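Local coordinates for endo-1,4-beta-xylanase C (Paenibacillus barcinonensis, PDB 4XUR), which hydrolyses internal beta-1,4-xylosidic linkages in xylan, the chain here being a xylan-binding module (CBM22-2) of the multidomain enzyme, with xylotetraose bound, at residues 31-36 with 58-63; 49-54 with 163-168; 94-99 with 143-148. All blocks are in the same frame, centred on the assembly; numbering follows the deposited sequence.

Contact 1: residues 31-36 with 58-63; sequences RGTEKL and TYHGPL. With XYP (beta-D-xylopyranose), chain D; XYP (beta-D-xylopyranose), chain B.
The carboxylate of E34 is the polar hub between 31-36 and 58-63. Its OE2 accepts the backbone N of G61 at 2.9 Å and, within its own segment, the N of R31 at 2.7 Å, the two donors approaching from opposite faces of the carboxylate plane. OE1 takes the N of G32 through its syn lone pair. Folded back by chi1 75° and chi2 -77°, the carboxylate also lies nearly flat on the H60 imidazole, the planes 15° apart, with OE1 over the rim of the ring. Replacing E34 by an alanine would probably leave the amides of R31, G32 and G61 without their shared acceptor and uncover one face of H60.

A second hydrogen bond runs from R31 NH1, in the guanidinium plane, to the carbonyl O of Y59 at 2.9 Å. R31 and Y59 belong to the xylan-binding pocket: C3 of one xylose lies over the centre of the Y59 ring, so the sugar packs on that face. R31 NH2 comes within 3.1 Å of C5 of the same sugar, a packing contact, and is paired in a salt bridge with E98.

Packing contacts are fewer: L63 CD1 lies at the edge of the R31 guanidinium, 3.7 Å from NE, and the apolar pair L36 CD2 and P62 CB meets at 3.9 Å.

The loop leading into strand 35-40 is thereby joined to the one entering strand 63-65. P62 packs on strands 48-53 and 164-173, and Y59 touches E147 of strand 139-147.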
loop_
_atom_site.group_PDB
_atom_site.type_symbol
_atom_site.label_atom_id
_atom_site.label_comp_id
_atom_site.label_asym_id
_atom_site.label_seq_id
_atom_site.Cartn_x
_atom_site.Cartn_y
_atom_site.Cartn_z
ATOM N N ARG A 31 -7.522 5.739 -3.095
ATOM C CA ARG A 31 -8.536 4.762 -3.427
ATOM C C ARG A 31 -9.973 5.321 -3.320
ATOM O O ARG A 31 -10.917 4.726 -3.843
ATOM C CB ARG A 31 -8.370 3.539 -2.533
ATOM C CG ARG A 31 -6.981 2.912 -2.695
ATOM C CD ARG A 31 -6.867 1.527 -1.998
ATOM N NE ARG A 31 -7.592 0.518 -2.718
ATOM C CZ ARG A 31 -8.507 -0.312 -2.187
ATOM N NH1 ARG A 31 -8.852 -0.216 -0.905
ATOM N NH2 ARG A 31 -9.068 -1.226 -2.977
ATOM N N GLY A 32 -10.119 6.430 -2.596
ATOM C CA GLY A 32 -11.398 7.153 -2.465
ATOM C C GLY A 32 -11.158 8.631 -2.358
ATOM O O GLY A 32 -10.628 9.247 -3.252
ATOM N N THR A 33 -11.609 9.216 -1.226
ATOM C CA THR A 33 -11.543 10.657 -1.025
ATOM C C THR A 33 -10.357 11.117 -0.208
ATOM O O THR A 33 -10.237 12.297 0.138
ATOM C CB THR A 33 -12.845 11.135 -0.347
ATOM O OG1 THR A 33 -13.031 10.358 0.845
ATOM C CG2 THR A 33 -14.006 10.947 -1.264
ATOM N N GLU A 34 -9.459 10.200 0.128
ATOM C CA GLU A 34 -8.272 10.546 0.932
ATOM C C GLU A 34 -7.206 11.352 0.131
ATOM O O GLU A 34 -7.283 11.471 -1.111
ATOM C CB GLU A 34 -7.676 9.324 1.624
ATOM C CG GLU A 34 -6.879 8.355 0.736
ATOM C CD GLU A 34 -7.678 7.444 -0.114
ATOM O OE1 GLU A 34 -8.815 7.757 -0.494
ATOM O OE2 GLU A 34 -7.160 6.324 -0.452
ATOM N N LYS A 35 -6.271 11.865 0.874
ATOM C CA LYS A 35 -5.242 12.801 0.310
ATOM C C LYS A 35 -3.867 12.161 0.474
ATOM O O LYS A 35 -3.462 11.748 1.559
ATOM C CB LYS A 35 -5.274 14.103 1.048
ATOM C CG LYS A 35 -4.075 14.982 0.805
ATOM C CD LYS A 35 -4.136 16.235 1.719
ATOM C CE LYS A 35 -3.057 17.232 1.331
ATOM N NZ LYS A 35 -1.729 16.973 2.023
ATOM N N LEU A 36 -3.141 12.136 -0.654
ATOM C CA LEU A 36 -1.744 11.692 -0.690
ATOM C C LEU A 36 -0.793 12.834 -0.969
ATOM O O LEU A 36 -1.091 13.712 -1.793
ATOM C CB LEU A 36 -1.584 10.668 -1.848
ATOM C CG LEU A 36 -1.735 9.194 -1.470
ATOM C CD1 LEU A 36 -3.181 8.860 -1.189
ATOM C CD2 LEU A 36 -1.140 8.302 -2.600
ATOM N N THR A 58 -11.507 2.397 6.192
ATOM C CA THR A 58 -10.358 1.543 6.516
ATOM C C THR A 58 -9.596 1.303 5.238
ATOM O O THR A 58 -8.377 1.140 5.265
ATOM C CB THR A 58 -10.756 0.120 7.041
ATOM O OG1 THR A 58 -11.564 -0.535 6.047
ATOM C CG2 THR A 58 -11.507 0.197 8.355
ATOM N N TYR A 59 -10.339 1.277 4.121
ATOM C CA TYR A 59 -9.748 0.962 2.817
ATOM C C TYR A 59 -9.057 2.136 2.081
ATOM O O TYR A 59 -8.466 1.915 1.000
ATOM C CB TYR A 59 -10.790 0.271 1.925
ATOM C CG TYR A 59 -12.004 1.060 1.568
ATOM C CD1 TYR A 59 -11.974 2.006 0.548
ATOM C CD2 TYR A 59 -13.227 0.850 2.239
ATOM C CE1 TYR A 59 -13.116 2.735 0.208
ATOM C CE2 TYR A 59 -14.379 1.574 1.889
ATOM C CZ TYR A 59 -14.306 2.507 0.870
ATOM O OH TYR A 59 -15.437 3.245 0.503
ATOM N N HIS A 60 -9.127 3.334 2.634
ATOM C CA HIS A 60 -8.323 4.459 2.155
ATOM C C HIS A 60 -6.850 4.226 2.469
ATOM O O HIS A 60 -6.482 3.885 3.591
ATOM C CB HIS A 60 -8.816 5.788 2.770
ATOM C CG HIS A 60 -10.157 6.179 2.316
ATOM N ND1 HIS A 60 -10.850 7.253 2.858
ATOM C CD2 HIS A 60 -10.937 5.690 1.336
ATOM C CE1 HIS A 60 -12.014 7.369 2.234
ATOM N NE2 HIS A 60 -12.090 6.441 1.305
ATOM N N GLY A 61 -6.006 4.453 1.478
ATOM C CA GLY A 61 -4.579 4.206 1.586
ATOM C C GLY A 61 -3.869 4.408 0.278
ATOM O O GLY A 61 -4.542 4.569 -0.762
ATOM N N PRO A 62 -2.520 4.459 0.313
ATOM C CA PRO A 62 -1.783 4.759 -0.928
ATOM C C PRO A 62 -1.697 3.504 -1.832
ATOM O O PRO A 62 -1.396 2.433 -1.316
ATOM C CB PRO A 62 -0.374 5.146 -0.386
ATOM C CG PRO A 62 -0.241 4.339 0.869
ATOM C CD PRO A 62 -1.629 4.126 1.428
ATOM N N LEU A 63 -1.956 3.673 -3.095
ATOM C CA LEU A 63 -1.961 2.542 -4.048
ATOM C C LEU A 63 -1.114 2.903 -5.256
ATOM O O LEU A 63 -1.108 4.064 -5.697
ATOM C CB LEU A 63 -3.384 2.280 -4.520
ATOM C CG LEU A 63 -3.706 1.248 -5.611
ATOM C CD1 LEU A 63 -5.124 0.671 -5.423
ATOM C CD2 LEU A 63 -3.647 1.776 -7.060
HETATM C C1 XYP D . -13.615 0.208 -2.625
HETATM C C2 XYP D . -14.688 -0.633 -2.005
HETATM C C3 XYP D . -14.234 -1.293 -0.737
HETATM C C4 XYP D . -12.901 -2.024 -0.991
HETATM C C5 XYP D . -11.895 -1.103 -1.664
HETATM O O2 XYP D . -15.858 0.217 -1.729
HETATM O O3 XYP D . -15.186 -2.248 -0.284
HETATM O O4 XYP D . -12.383 -2.447 0.233
HETATM O O5 XYP D . -12.427 -0.602 -2.878
HETATM O O1 XYP B . -14.523 5.658 -4.612
HETATM C C1 XYP B . -14.792 4.513 -5.455
HETATM C C2 XYP B . -13.460 3.872 -5.885
HETATM C C3 XYP B . -13.275 2.402 -5.496
HETATM C C4 XYP B . -13.742 2.171 -4.060
HETATM C C5 XYP B . -14.893 3.081 -3.558
HETATM O O2 XYP B . -13.237 3.995 -7.288
HETATM O O3 XYP B . -11.837 2.093 -5.548
HETATM O O4 XYP B . -14.083 0.789 -3.966
HETATM O O5 XYP B . -15.595 3.593 -4.705
#

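Contact 2: residues 49-54 with 163-168; sequences SLKTSS and PFYVDD. With CA (calcium ion), chain G.
Strands 49-53 and 164-168 run antiparallel, their axes 4.7 Å apart at closest approach and their directions 156° apart, with L50-V166 and T52-F164 as hydrogen-bonded pairs flanking the non-hydrogen-bonded pair K51-Y165. L50 and V166 exchange two N-H...O bonds, and T52 and F164 do the same. CA-H...O contacts from Y165 to the O of L50 and from K51 to the O of F164 fill in between them.

On the face carrying K51 and Y165, the two side chains run alongside each other. The extended lysine starts with CG opposite the backbone N (chi1 -172°), and this lays its methylenes along the CD2-CE2 side of the tyrosine; CG comes within 3.6 Å of CE2. At the far end NZ donates to Y165 OH at 3.0 Å. Next to them, S49 OG approaches Y165 CD2 at 3.7 Å, although its hydrogen bond goes to the backbone O of I42.

The other face, with L50, T52, F164 and V166, is more apolar: L50 CB packs against V166 CG2 at 3.9 Å. A water there donates to the O of L50 and the O of F164 and accepts from T52 OG1 at 2.8 Å, bridging the two strands.

D167 binds the calcium ion through both carboxylate oxygens, each at 2.5 Å, and the backbone O atoms of D19 and R48, E21 OE2 and S46 OG complete the site together with a water. Its OD2 also accepts the backbone N of H44, a further bond that, with the two metal bonds, probably limits the carboxylate's rotation. D168 OD1 accepts from the metal-bound water. The chemistry therefore divides along the pair: backbone bonds and a lysine-tyrosine pair near 163-166, and at D167 a bidentate metal bond whose negative charge is probably largely balanced by the ion.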
loop_
_atom_site.group_PDB
_atom_site.type_symbol
_atom_site.label_atom_id
_atom_site.label_comp_id
_atom_site.label_asym_id
_atom_site.label_seq_id
_atom_site.Cartn_x
_atom_site.Cartn_y
_atom_site.Cartn_z
ATOM N N SER A 49 8.863 10.766 2.401
ATOM C CA SER A 49 8.006 9.553 2.437
ATOM C C SER A 49 6.636 9.936 1.980
ATOM O O SER A 49 6.362 11.071 1.693
ATOM C CB SER A 49 8.035 8.968 3.843
ATOM O OG SER A 49 7.438 9.845 4.784
ATOM N N LEU A 50 5.716 8.951 1.883
ATOM C CA LEU A 50 4.418 9.212 1.354
ATOM C C LEU A 50 3.413 9.154 2.462
ATOM O O LEU A 50 3.183 8.107 3.051
ATOM C CB LEU A 50 4.075 8.129 0.299
ATOM C CG LEU A 50 2.695 8.309 -0.364
ATOM C CD1 LEU A 50 2.551 9.682 -0.984
ATOM C CD2 LEU A 50 2.521 7.173 -1.368
ATOM N N LYS A 51 2.801 10.324 2.783
ATOM C CA LYS A 51 1.803 10.435 3.792
ATOM C C LYS A 51 0.426 10.314 3.206
ATOM O O LYS A 51 0.124 11.002 2.242
ATOM C CB LYS A 51 1.914 11.748 4.555
ATOM C CG LYS A 51 0.972 11.832 5.784
ATOM C CD LYS A 51 1.033 13.208 6.498
ATOM C CE LYS A 51 0.295 13.094 7.859
ATOM N NZ LYS A 51 0.733 14.085 8.871
ATOM N N THR A 52 -0.393 9.452 3.785
ATOM C CA THR A 52 -1.817 9.396 3.440
ATOM C C THR A 52 -2.606 9.919 4.655
ATOM O O THR A 52 -2.437 9.458 5.771
ATOM C CB THR A 52 -2.288 7.943 3.098
ATOM O OG1 THR A 52 -1.458 7.434 2.054
ATOM C CG2 THR A 52 -3.747 7.952 2.720
ATOM N N SER A 53 -3.526 10.828 4.387
ATOM C CA SER A 53 -4.333 11.490 5.421
ATOM C C SER A 53 -5.706 11.739 4.905
ATOM O O SER A 53 -6.009 11.459 3.733
ATOM C CB SER A 53 -3.668 12.838 5.833
ATOM O OG SER A 53 -3.689 13.743 4.753
ATOM N N SER A 54 -6.577 12.331 5.738
ATOM C CA SER A 54 -7.985 12.551 5.360
ATOM C C SER A 54 -8.653 11.217 5.014
ATOM O O SER A 54 -9.513 11.179 4.122
ATOM C CB SER A 54 -8.136 13.523 4.176
ATOM O OG SER A 54 -7.686 14.814 4.519
ATOM N N PRO A 163 -4.044 8.847 9.924
ATOM C CA PRO A 163 -3.085 9.024 8.838
ATOM C C PRO A 163 -1.837 8.189 9.058
ATOM O O PRO A 163 -1.524 7.822 10.205
ATOM C CB PRO A 163 -2.728 10.515 8.913
ATOM C CG PRO A 163 -2.892 10.845 10.375
ATOM C CD PRO A 163 -4.055 10.004 10.865
ATOM N N PHE A 164 -1.115 7.846 7.989
ATOM C CA PHE A 164 0.100 7.073 8.112
ATOM C C PHE A 164 1.022 7.267 6.888
ATOM O O PHE A 164 0.608 7.764 5.871
ATOM C CB PHE A 164 -0.166 5.575 8.349
ATOM C CG PHE A 164 -0.844 4.857 7.198
ATOM C CD1 PHE A 164 -0.110 4.388 6.156
ATOM C CD2 PHE A 164 -2.205 4.673 7.207
ATOM C CE1 PHE A 164 -0.746 3.735 5.105
ATOM C CE2 PHE A 164 -2.841 3.986 6.183
ATOM C CZ PHE A 164 -2.074 3.533 5.128
ATOM N N TYR A 165 2.268 6.901 7.098
ATOM C CA TYR A 165 3.375 7.073 6.149
ATOM C C TYR A 165 3.798 5.736 5.612
ATOM O O TYR A 165 3.788 4.758 6.338
ATOM C CB TYR A 165 4.608 7.705 6.848
ATOM C CG TYR A 165 4.274 9.035 7.537
ATOM C CD1 TYR A 165 3.712 9.042 8.826
ATOM C CD2 TYR A 165 4.440 10.233 6.855
ATOM C CE1 TYR A 165 3.386 10.277 9.459
ATOM C CE2 TYR A 165 4.105 11.459 7.442
ATOM C CZ TYR A 165 3.602 11.452 8.766
ATOM O OH TYR A 165 3.264 12.649 9.357
ATOM N N VAL A 166 4.169 5.697 4.328
ATOM C CA VAL A 166 4.929 4.562 3.794
ATOM C C VAL A 166 6.208 5.028 3.086
ATOM O O VAL A 166 6.263 6.175 2.642
ATOM C CB VAL A 166 4.143 3.678 2.768
ATOM C CG1 VAL A 166 2.883 3.097 3.417
ATOM C CG2 VAL A 166 3.781 4.439 1.518
ATOM N N ASP A 167 7.203 4.174 3.042
ATOM C CA ASP A 167 8.509 4.476 2.439
ATOM C C ASP A 167 9.229 3.191 2.022
ATOM O O ASP A 167 8.873 2.092 2.439
ATOM C CB ASP A 167 9.382 5.273 3.447
ATOM C CG ASP A 167 10.443 6.114 2.809
ATOM O OD1 ASP A 167 10.495 6.300 1.556
ATOM O OD2 ASP A 167 11.237 6.664 3.609
ATOM N N ASP A 168 10.238 3.336 1.167
ATOM C CA ASP A 168 11.147 2.235 0.791
ATOM C C ASP A 168 10.382 0.979 0.289
ATOM O O ASP A 168 10.612 -0.148 0.772
ATOM C CB ASP A 168 12.111 1.894 1.935
ATOM C CG ASP A 168 13.185 2.973 2.143
ATOM O OD1 ASP A 168 13.472 3.782 1.196
ATOM O OD2 ASP A 168 13.729 3.041 3.278
HETATM CA CA CA G . 12.313 7.969 1.729
HETATM O O HOH W 1 0.916 6.515 3.274
HETATM O O HOH W 2 13.948 6.501 1.588
#

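Contact 3: residues 94-99 with 143-148; sequences NGSLEK and RMYAET. With XYP (beta-D-xylopyranose), chain C.
The xylan-binding site of the CBM22 module rests on this antiparallel pair, whose face bearing N94, S96, E98, R143, Y145 and E147 looks toward the xylotetraose. E147 is the main polar hand on one xylose: OE1 accepts from sugar O2 at a short 2.5 Å and OE2 from O3 at 2.8 Å, so the carboxylate takes both neighbouring hydroxyls. Sugar O2 in turn accepts from Y145 OH at 3.0 Å, and is thus both donor and acceptor.

S96 supports both protein groups. Its OG donates to E147 OE2 on the anti side, 23° out of the carboxylate plane, giving that oxygen a second hydrogen bond beside the sugar's and probably restraining its turn. Its CB sits over the Y145 ring 3.7 Å from the centroid, a CH-pi contact displaced toward the rim at CZ. Y145 leans back across the partner strand because chi1 is 67°, which brings CE1 to within 3.6 Å of E98 N.

Farther along, R143 NH1 makes a salt bridge to E98 OE2 at 2.8 Å through the anti lone pair, with the carboxylate and guanidinium planes 77° apart. R143 is also paired with E65 and E100, and E98 with R29 and R31, a network of alternating charges beside the sugar site.

Three hydrogen-bonded pairs, N94-E147, S96-Y145 and E98-R143, hold the backbones together. On the reverse face, L97 CD2 lies near M144 CB, and M144 and A146 pack on F80 of strand 75-83. These are the two central strands of a four-stranded sheet, with strand 109-119 beside 90-101 and strand 63-65 beside 139-147.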
loop_
_atom_site.group_PDB
_atom_site.type_symbol
_atom_site.label_atom_id
_atom_site.label_comp_id
_atom_site.label_asym_id
_atom_site.label_seq_id
_atom_site.Cartn_x
_atom_site.Cartn_y
_atom_site.Cartn_z
ATOM N N ASN A 94 -2.021 -3.246 6.908
ATOM C CA ASN A 94 -2.038 -4.395 6.009
ATOM C C ASN A 94 -1.408 -3.969 4.704
ATOM O O ASN A 94 -1.573 -2.820 4.248
ATOM C CB ASN A 94 -3.513 -4.816 5.740
ATOM C CG ASN A 94 -4.170 -5.490 6.948
ATOM O OD1 ASN A 94 -3.517 -5.747 7.971
ATOM N ND2 ASN A 94 -5.465 -5.756 6.847
ATOM N N GLY A 95 -0.664 -4.871 4.085
ATOM C CA GLY A 95 -0.347 -4.705 2.637
ATOM C C GLY A 95 -1.334 -5.549 1.837
ATOM O O GLY A 95 -1.566 -6.716 2.162
ATOM N N SER A 96 -1.911 -4.949 0.786
ATOM C CA SER A 96 -2.938 -5.605 -0.038
ATOM C C SER A 96 -2.723 -5.416 -1.533
ATOM O O SER A 96 -1.968 -4.540 -1.978
ATOM C CB SER A 96 -4.301 -5.106 0.358
ATOM O OG SER A 96 -4.599 -5.374 1.698
ATOM N N LEU A 97 -3.402 -6.257 -2.311
ATOM C CA LEU A 97 -3.399 -6.206 -3.720
ATOM C C LEU A 97 -4.786 -5.913 -4.194
ATOM O O LEU A 97 -5.708 -6.605 -3.778
ATOM C CB LEU A 97 -2.900 -7.516 -4.359
ATOM C CG LEU A 97 -1.539 -8.037 -3.920
ATOM C CD1 LEU A 97 -1.330 -9.365 -4.619
ATOM C CD2 LEU A 97 -0.437 -7.043 -4.208
ATOM N N GLU A 98 -4.914 -5.000 -5.163
ATOM C CA GLU A 98 -6.191 -4.843 -5.935
ATOM C C GLU A 98 -6.012 -5.397 -7.307
ATOM O O GLU A 98 -5.058 -5.007 -7.994
ATOM C CB GLU A 98 -6.555 -3.343 -6.014
ATOM C CG GLU A 98 -7.711 -3.062 -6.954
ATOM C CD GLU A 98 -8.064 -1.546 -6.922
ATOM O OE1 GLU A 98 -8.406 -1.041 -5.853
ATOM O OE2 GLU A 98 -7.869 -0.883 -7.960
ATOM N N LYS A 99 -6.873 -6.344 -7.721
ATOM C CA LYS A 99 -6.735 -7.029 -9.021
ATOM C C LYS A 99 -7.926 -6.784 -9.949
ATOM O O LYS A 99 -9.062 -6.842 -9.518
ATOM C CB LYS A 99 -6.535 -8.519 -8.809
ATOM C CG LYS A 99 -5.176 -8.873 -8.289
ATOM C CD LYS A 99 -5.078 -10.400 -8.130
ATOM C CE LYS A 99 -5.110 -10.818 -6.716
ATOM N NZ LYS A 99 -4.776 -12.234 -6.605
ATOM N N ARG A 143 -2.386 -3.964 -8.336
ATOM C CA ARG A 143 -1.902 -2.744 -7.667
ATOM C C ARG A 143 -1.679 -3.060 -6.231
ATOM O O ARG A 143 -2.547 -3.632 -5.537
ATOM C CB ARG A 143 -2.941 -1.632 -7.818
ATOM C CG ARG A 143 -3.390 -1.352 -9.225
ATOM C CD ARG A 143 -4.834 -1.725 -9.476
ATOM N NE ARG A 143 -5.206 -1.686 -10.922
ATOM C CZ ARG A 143 -6.417 -1.646 -11.420
ATOM N NH1 ARG A 143 -7.513 -1.633 -10.676
ATOM N NH2 ARG A 143 -6.551 -1.577 -12.737
ATOM N N MET A 144 -0.511 -2.692 -5.759
ATOM C CA MET A 144 -0.215 -2.858 -4.341
ATOM C C MET A 144 -0.753 -1.661 -3.563
ATOM O O MET A 144 -0.727 -0.561 -4.043
ATOM C CB MET A 144 1.249 -3.039 -4.097
ATOM C CG MET A 144 2.117 -1.827 -4.393
ATOM S SD MET A 144 3.824 -2.194 -3.933
ATOM C CE MET A 144 3.628 -2.360 -2.157
ATOM N N TYR A 145 -1.232 -1.871 -2.328
ATOM C CA TYR A 145 -1.659 -0.759 -1.513
ATOM C C TYR A 145 -1.542 -1.060 -0.038
ATOM O O TYR A 145 -1.406 -2.252 0.330
ATOM C CB TYR A 145 -3.094 -0.284 -1.869
ATOM C CG TYR A 145 -4.237 -1.208 -1.579
ATOM C CD1 TYR A 145 -4.585 -2.176 -2.502
ATOM C CD2 TYR A 145 -5.053 -1.042 -0.443
ATOM C CE1 TYR A 145 -5.665 -3.007 -2.279
ATOM C CE2 TYR A 145 -6.141 -1.872 -0.198
ATOM C CZ TYR A 145 -6.458 -2.829 -1.140
ATOM O OH TYR A 145 -7.548 -3.679 -0.954
ATOM N N ALA A 146 -1.567 0.002 0.777
ATOM C CA ALA A 146 -1.609 -0.184 2.231
ATOM C C ALA A 146 -2.913 0.307 2.771
ATOM O O ALA A 146 -3.493 1.244 2.267
ATOM C CB ALA A 146 -0.460 0.595 2.915
ATOM N N GLU A 147 -3.343 -0.321 3.883
ATOM C CA GLU A 147 -4.620 0.019 4.509
ATOM C C GLU A 147 -4.632 -0.487 5.948
ATOM O O GLU A 147 -3.717 -1.117 6.401
ATOM C CB GLU A 147 -5.763 -0.612 3.759
ATOM C CG GLU A 147 -5.759 -2.146 3.770
ATOM C CD GLU A 147 -6.906 -2.728 3.001
ATOM O OE1 GLU A 147 -7.970 -2.048 2.801
ATOM O OE2 GLU A 147 -6.767 -3.900 2.589
ATOM N N THR A 148 -5.707 -0.169 6.668
ATOM C CA THR A 148 -5.973 -0.804 7.990
ATOM C C THR A 148 -7.011 -1.943 7.831
ATOM O O THR A 148 -7.683 -2.089 6.813
ATOM C CB THR A 148 -6.427 0.240 9.031
ATOM O OG1 THR A 148 -7.422 1.106 8.489
ATOM C CG2 THR A 148 -5.282 1.059 9.401
HETATM C C1 XYP C . -11.695 -3.676 0.165
HETATM C C2 XYP C . -10.639 -3.771 1.267
HETATM C C3 XYP C . -9.959 -5.135 1.293
HETATM C C4 XYP C . -11.032 -6.249 1.289
HETATM C C5 XYP C . -12.069 -6.021 0.185
HETATM O O2 XYP C . -9.626 -2.801 1.030
HETATM O O3 XYP C . -9.156 -5.277 2.438
HETATM O O4 XYP C . -10.338 -7.497 1.059
HETATM O O5 XYP C . -12.675 -4.755 0.342
#

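From the N terminus, contact 1 closes a short loop, joining 31-36 to 58-63 around strand 48-53. Contact 2 starts inside that loop, at 49-54, and reaches far ahead to 163-168, so the two cross; they touch where K35 N lies 2.9 Å from S53 O, a probable hydrogen bond between neighbouring strands. Contact 3 follows contact 1 in series and lies nested within the long loop closed by contact 2. R31 forms a salt bridge with E98, linking contacts 1 and 3 beside the glycan, while F164 and V166 pack on A146, where contacts 2 and 3 meet between the two sheets. Together they connect the calcium-bearing sheet with the sugar-binding one.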